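Local coordinates for type II secretion system protein H (Vibrio cholerae, PDB 4DQ9), which forms part of the pseudopilus tip complex that recognises and binds substrates for secretion, such as toxins and proteases, from the periplasm, at residues Gln15-Leu20 and Gly149-Leu154; Phe75-Gly80 and Pro113-Leu118. All coordinates share one frame; numbering follows the deposited sequence.

Contact 1: Gln15-Leu20 and Gly149-Leu154; sequences QRLLLL and GTLRLL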
loop_
_atom_site.group_PDB
_atom_site.type_symbol
_atom_site.label_atom_id
_atom_site.label_comp_id
_atom_site.label_asym_id
_atom_site.label_seq_id
_atom_site.Cartn_x
_atom_site.Cartn_y
_atom_site.Cartn_z
ATOM N N GLN A 15 -17.636 -13.186 3.848
ATOM C CA GLN A 15 -17.155 -14.375 3.135
ATOM C C GLN A 15 -15.968 -14.017 2.306
ATOM O O GLN A 15 -14.987 -14.805 2.261
ATOM C CB GLN A 15 -18.203 -14.942 2.230
ATOM C CG GLN A 15 -19.414 -15.453 3.016
ATOM C CD GLN A 15 -20.585 -15.930 2.062
ATOM O OE1 GLN A 15 -20.725 -15.488 0.915
ATOM N NE2 GLN A 15 -21.416 -16.864 2.553
ATOM N N ARG A 16 -15.978 -12.787 1.744
ATOM C CA ARG A 16 -14.888 -12.390 0.871
ATOM C C ARG A 16 -13.658 -12.024 1.689
ATOM O O ARG A 16 -12.532 -12.371 1.289
ATOM C CB ARG A 16 -15.306 -11.210 -0.021
ATOM C CG ARG A 16 -16.358 -11.697 -1.032
ATOM C CD ARG A 16 -17.281 -10.529 -1.479
ATOM N NE ARG A 16 -18.261 -11.003 -2.491
ATOM C CZ ARG A 16 -17.893 -11.220 -3.729
ATOM N NH1 ARG A 16 -16.660 -10.976 -4.070
ATOM N NH2 ARG A 16 -18.758 -11.622 -4.676
ATOM N N LEU A 17 -13.847 -11.373 2.835
ATOM C CA LEU A 17 -12.731 -11.019 3.657
ATOM C C LEU A 17 -12.061 -12.352 4.184
ATOM O O LEU A 17 -10.815 -12.459 4.211
ATOM C CB LEU A 17 -13.202 -10.182 4.766
ATOM C CG LEU A 17 -12.140 -9.766 5.762
ATOM C CD1 LEU A 17 -11.066 -8.898 5.099
ATOM C CD2 LEU A 17 -12.824 -9.057 6.981
ATOM N N LEU A 18 -12.869 -13.292 4.638
ATOM C CA LEU A 18 -12.346 -14.543 5.190
ATOM C C LEU A 18 -11.532 -15.189 4.111
ATOM O O LEU A 18 -10.416 -15.713 4.345
ATOM C CB LEU A 18 -13.480 -15.424 5.671
ATOM C CG LEU A 18 -14.123 -15.227 7.022
ATOM C CD1 LEU A 18 -14.963 -16.547 7.395
ATOM C CD2 LEU A 18 -13.249 -14.997 8.111
ATOM N N LEU A 19 -12.059 -15.207 2.877
ATOM C CA LEU A 19 -11.401 -15.861 1.763
ATOM C C LEU A 19 -10.040 -15.242 1.497
ATOM O O LEU A 19 -9.005 -15.951 1.271
ATOM C CB LEU A 19 -12.273 -15.838 0.505
ATOM C CG LEU A 19 -11.821 -16.769 -0.571
ATOM C CD1 LEU A 19 -12.980 -17.296 -1.513
ATOM C CD2 LEU A 19 -10.845 -15.959 -1.410
ATOM N N LEU A 20 -9.969 -13.909 1.516
ATOM C CA LEU A 20 -8.715 -13.222 1.195
ATOM C C LEU A 20 -7.722 -13.480 2.336
ATOM O O LEU A 20 -6.537 -13.643 2.014
ATOM C CB LEU A 20 -8.846 -11.706 1.213
ATOM C CG LEU A 20 -9.159 -10.839 0.021
ATOM C CD1 LEU A 20 -9.029 -9.258 0.419
ATOM C CD2 LEU A 20 -8.554 -11.302 -1.300
ATOM N N GLY A 149 -6.179 -10.919 12.961
ATOM C CA GLY A 149 -6.914 -11.586 11.886
ATOM C C GLY A 149 -8.258 -12.140 12.341
ATOM O O GLY A 149 -8.968 -12.789 11.564
ATOM N N THR A 150 -8.601 -11.948 13.611
ATOM C CA THR A 150 -9.912 -12.382 14.106
ATOM C C THR A 150 -10.995 -11.430 13.644
ATOM O O THR A 150 -10.895 -10.245 13.704
ATOM C CB THR A 150 -9.997 -12.484 15.634
ATOM O OG1 THR A 150 -9.183 -13.589 16.063
ATOM C CG2 THR A 150 -11.457 -12.772 16.057
ATOM N N LEU A 151 -12.058 -12.021 13.207
ATOM C CA LEU A 151 -12.941 -11.372 12.257
ATOM C C LEU A 151 -14.315 -11.779 12.715
ATOM O O LEU A 151 -14.473 -12.977 13.046
ATOM C CB LEU A 151 -12.677 -11.927 10.860
ATOM C CG LEU A 151 -11.488 -11.366 10.014
ATOM C CD1 LEU A 151 -10.523 -10.370 10.762
ATOM C CD2 LEU A 151 -10.746 -12.481 9.348
ATOM N N ARG A 152 -15.278 -10.871 12.707
ATOM C CA ARG A 152 -16.635 -11.131 13.256
ATOM C C ARG A 152 -17.669 -10.543 12.319
ATOM O O ARG A 152 -17.453 -9.462 11.777
ATOM C CB ARG A 152 -16.833 -10.436 14.602
ATOM C CG ARG A 152 -16.182 -11.050 15.777
ATOM C CD ARG A 152 -17.179 -11.894 16.553
ATOM N NE ARG A 152 -17.845 -11.211 17.648
ATOM C CZ ARG A 152 -18.739 -11.808 18.425
ATOM N NH1 ARG A 152 -19.046 -13.077 18.182
ATOM N NH2 ARG A 152 -19.322 -11.162 19.431
ATOM N N LEU A 153 -18.796 -11.208 12.176
ATOM C CA LEU A 153 -19.963 -10.688 11.513
ATOM C C LEU A 153 -20.967 -10.397 12.650
ATOM O O LEU A 153 -21.246 -11.300 13.452
ATOM C CB LEU A 153 -20.550 -11.741 10.632
ATOM C CG LEU A 153 -21.892 -11.375 9.997
ATOM C CD1 LEU A 153 -21.857 -10.223 9.020
ATOM C CD2 LEU A 153 -22.255 -12.635 9.316
ATOM N N LEU A 154 -21.408 -9.162 12.741
ATOM C CA LEU A 154 -22.309 -8.761 13.867
ATOM C C LEU A 154 -23.621 -8.237 13.289
ATOM O O LEU A 154 -23.676 -7.428 12.368
ATOM C CB LEU A 154 -21.683 -7.724 14.769
ATOM C CG LEU A 154 -20.333 -8.093 15.376
ATOM C CD1 LEU A 154 -19.457 -6.891 15.553
ATOM C CD2 LEU A 154 -20.472 -8.742 16.682
#
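Leu151, on the strand, carries its side of this contact alone, set against Leu17 and Leu18 of the helix. Its CB bond heads for the helix, and the approach begins at CB itself, 4.2 Å from Leu18 CD2. One bond further out, Leu151 CG rests 4.0 Å from Leu17 CD2. The branch then passes to Leu151 CD2, which lies 3.8 Å from Leu18 CD2 and makes the shortest approach of the three. Leu18 CD2 therefore lies near both CB and one methyl of the strand leucine.

The two helix leucines reach it differently. Leu17 has CG anti to the backbone N (chi1 178°), and its chain runs at a slant to that of Leu151. Leu18 points obliquely from its CA but bends its end in; its chain and that of Leu151 lie alongside each other, pointing opposite ways. The nearest CA pair, Leu18 and Leu151, is still 7.8 Å apart, so the gap is bridged by the side chains, and just 122 Å² is buried.

Leu151 also touches Asn21 of the helix and Ala145 on the adjacent strand. Here the last strand, 151-154, takes part in the packing of the long N-terminal helix 2-27 on an antiparallel sheet that is characteristic of the pseudopilin fold.

Contact 2: Phe75-Gly80 and Pro113-Leu118; sequences FELGGG and PQLFVL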
loop_
_atom_site.group_PDB
_atom_site.type_symbol
_atom_site.label_atom_id
_atom_site.label_comp_id
_atom_site.label_asym_id
_atom_site.label_seq_id
_atom_site.Cartn_x
_atom_site.Cartn_y
_atom_site.Cartn_z
ATOM N N PHE A 75 -17.361 2.977 7.254
ATOM C CA PHE A 75 -16.317 2.201 7.898
ATOM C C PHE A 75 -15.564 3.117 8.922
ATOM O O PHE A 75 -15.569 4.361 8.781
ATOM C CB PHE A 75 -15.337 1.507 6.959
ATOM C CG PHE A 75 -14.316 2.372 6.300
ATOM C CD1 PHE A 75 -14.680 3.234 5.253
ATOM C CD2 PHE A 75 -12.985 2.280 6.674
ATOM C CE1 PHE A 75 -13.756 4.057 4.603
ATOM C CE2 PHE A 75 -12.015 3.117 6.051
ATOM C CZ PHE A 75 -12.424 4.036 5.017
ATOM N N GLU A 76 -14.942 2.438 9.867
ATOM C CA GLU A 76 -14.103 3.007 10.922
ATOM C C GLU A 76 -12.807 2.216 10.859
ATOM O O GLU A 76 -12.833 0.968 10.624
ATOM C CB GLU A 76 -14.686 2.805 12.343
ATOM C CG GLU A 76 -15.865 3.544 12.672
ATOM C CD GLU A 76 -16.590 3.050 13.869
ATOM O OE1 GLU A 76 -16.591 1.825 14.207
ATOM O OE2 GLU A 76 -17.221 3.922 14.469
ATOM N N LEU A 77 -11.672 2.902 11.000
ATOM C CA LEU A 77 -10.380 2.251 11.267
ATOM C C LEU A 77 -10.003 2.304 12.681
ATOM O O LEU A 77 -9.928 3.381 13.248
ATOM C CB LEU A 77 -9.256 2.976 10.483
ATOM C CG LEU A 77 -9.554 2.958 8.979
ATOM C CD1 LEU A 77 -8.560 3.807 8.146
ATOM C CD2 LEU A 77 -9.527 1.581 8.400
ATOM N N GLY A 78 -9.784 1.116 13.233
ATOM C CA GLY A 78 -9.336 0.969 14.597
ATOM C C GLY A 78 -10.387 1.614 15.480
ATOM O O GLY A 78 -11.581 1.397 15.291
ATOM N N GLY A 79 -9.941 2.493 16.357
ATOM C CA GLY A 79 -10.863 3.147 17.257
ATOM C C GLY A 79 -11.381 4.462 16.742
ATOM O O GLY A 79 -11.979 5.227 17.506
ATOM N N GLY A 80 -11.215 4.714 15.447
ATOM C CA GLY A 80 -11.501 6.044 14.914
ATOM C C GLY A 80 -12.939 6.271 14.522
ATOM O O GLY A 80 -13.845 5.402 14.711
ATOM N N PRO A 113 -5.513 0.003 -0.990
ATOM C CA PRO A 113 -6.532 -0.435 -0.004
ATOM C C PRO A 113 -6.348 0.220 1.332
ATOM O O PRO A 113 -5.180 0.489 1.719
ATOM C CB PRO A 113 -6.205 -1.939 0.168
ATOM C CG PRO A 113 -4.694 -2.013 -0.254
ATOM C CD PRO A 113 -4.532 -1.030 -1.275
ATOM N N GLN A 114 -7.430 0.480 2.076
ATOM C CA GLN A 114 -7.345 0.947 3.456
ATOM C C GLN A 114 -7.216 -0.244 4.378
ATOM O O GLN A 114 -6.706 -0.103 5.494
ATOM C CB GLN A 114 -8.567 1.736 3.918
ATOM C CG GLN A 114 -8.831 2.914 3.066
ATOM C CD GLN A 114 -9.918 2.580 1.989
ATOM O OE1 GLN A 114 -10.133 1.382 1.579
ATOM N NE2 GLN A 114 -10.651 3.605 1.601
ATOM N N LEU A 115 -7.627 -1.404 3.921
ATOM C CA LEU A 115 -7.530 -2.640 4.712
ATOM C C LEU A 115 -6.482 -3.565 4.184
ATOM O O LEU A 115 -6.640 -4.051 3.054
ATOM C CB LEU A 115 -8.896 -3.357 4.850
ATOM C CG LEU A 115 -10.152 -2.562 5.178
ATOM C CD1 LEU A 115 -11.358 -3.542 5.253
ATOM C CD2 LEU A 115 -9.903 -1.828 6.490
ATOM N N PHE A 116 -5.407 -3.803 4.930
ATOM C CA PHE A 116 -4.408 -4.730 4.553
ATOM C C PHE A 116 -4.700 -6.099 5.082
ATOM O O PHE A 116 -5.087 -6.265 6.261
ATOM C CB PHE A 116 -3.007 -4.256 4.947
ATOM C CG PHE A 116 -2.696 -2.867 4.476
ATOM C CD1 PHE A 116 -2.315 -2.674 3.135
ATOM C CD2 PHE A 116 -2.734 -1.780 5.306
ATOM C CE1 PHE A 116 -2.000 -1.369 2.704
ATOM C CE2 PHE A 116 -2.516 -0.439 4.798
ATOM C CZ PHE A 116 -2.080 -0.303 3.482
ATOM N N VAL A 117 -4.477 -7.081 4.232
ATOM C CA VAL A 117 -4.759 -8.487 4.529
ATOM C C VAL A 117 -3.445 -9.201 4.224
ATOM O O VAL A 117 -3.237 -9.680 3.091
ATOM C CB VAL A 117 -5.953 -9.016 3.759
ATOM C CG1 VAL A 117 -6.251 -10.570 4.088
ATOM C CG2 VAL A 117 -7.189 -8.147 4.011
ATOM N N LEU A 118 -2.578 -9.209 5.238
ATOM C CA LEU A 118 -1.191 -9.582 5.023
ATOM C C LEU A 118 -0.960 -11.140 5.133
ATOM O O LEU A 118 -1.714 -11.865 5.781
ATOM C CB LEU A 118 -0.299 -8.885 5.999
ATOM C CG LEU A 118 -0.409 -7.346 6.129
ATOM C CD1 LEU A 118 0.539 -6.773 7.146
ATOM C CD2 LEU A 118 -0.261 -6.754 4.787
#
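Leu77 and Gln114 have the nearest CA atoms across the contact, yet these are 8.5 Å apart: strand 71-77 and the chain entering strand 115-117 belong to different sheets and meet through side chains. Two pairs do the work.

In the first, the ring of Phe75 reaches Gln114 with its far end. Phe75 CZ lies 3.9 Å from Gln114 NE2 and 4.2 Å from Gln114 CD. The two side chains run at about a right angle, the ring and amide planes are 60° apart, and NE2 comes to the ring obliquely. Gln114 arrives there by a bend at chi2 (97°). Its amide has polar partners elsewhere: OE1 accepts a hydrogen bond from Ile35 N, and NE2 is bonded outside the two segments. This bonding probably helps to hold the amide beside the phenyl ring. A sodium ion lies about 7 Å from the Gln114 side chain.

The second pair is purely apolar. Leu77 CD2 and Leu115 CD2 approach to 3.9 Å, their chains crossing obliquely. The same Leu77 methyl sits at the edge of the Phe75 ring, in its plane, with Leu77 CD2 3.8 Å from Phe75 CE2, which joins the two pairs into one patch. Beyond Leu77 the chain leaves the strand through a type II' turn, closed by Gly80 N to Leu77 O at 2.9 Å; Gly78 supplies the positive phi of 60° that this turn needs.

Ile35 packs on both Phe75 and Leu115 from strand 31-36, while Phe116 packs on Gly52 of the second subunit. Gln114 and Leu115 share Val33 as their partner across the sheet in a classic beta bulge at the start of strand 115-117, and it is the side chains of these two bulge residues that meet strand 71-77 of the other sheet.

Overall arrangement
The centres of contacts 1 and 2 lie about 13 Å apart, and both involve the four-stranded antiparallel sheet 71-77, 126-132, 141-145, 151-154, at its opposite outermost strands. Contact 1 ties strand 151-154 to helix 2-27; contact 2 sets strand 71-77 beside strand 115-117 of the other sheet. In sequence, both segments of contact 2 fall between those of contact 1, so the helix and last strand bracket the rest of the fold. The two contacts also touch: Leu20 C is 3.7 Å from Val117 CG1, and Leu17 CD1 is 4.1 Å from Val117 CG2. Helix 2-27 thus packs on both sheets, consistent with one globular pseudopilin domain.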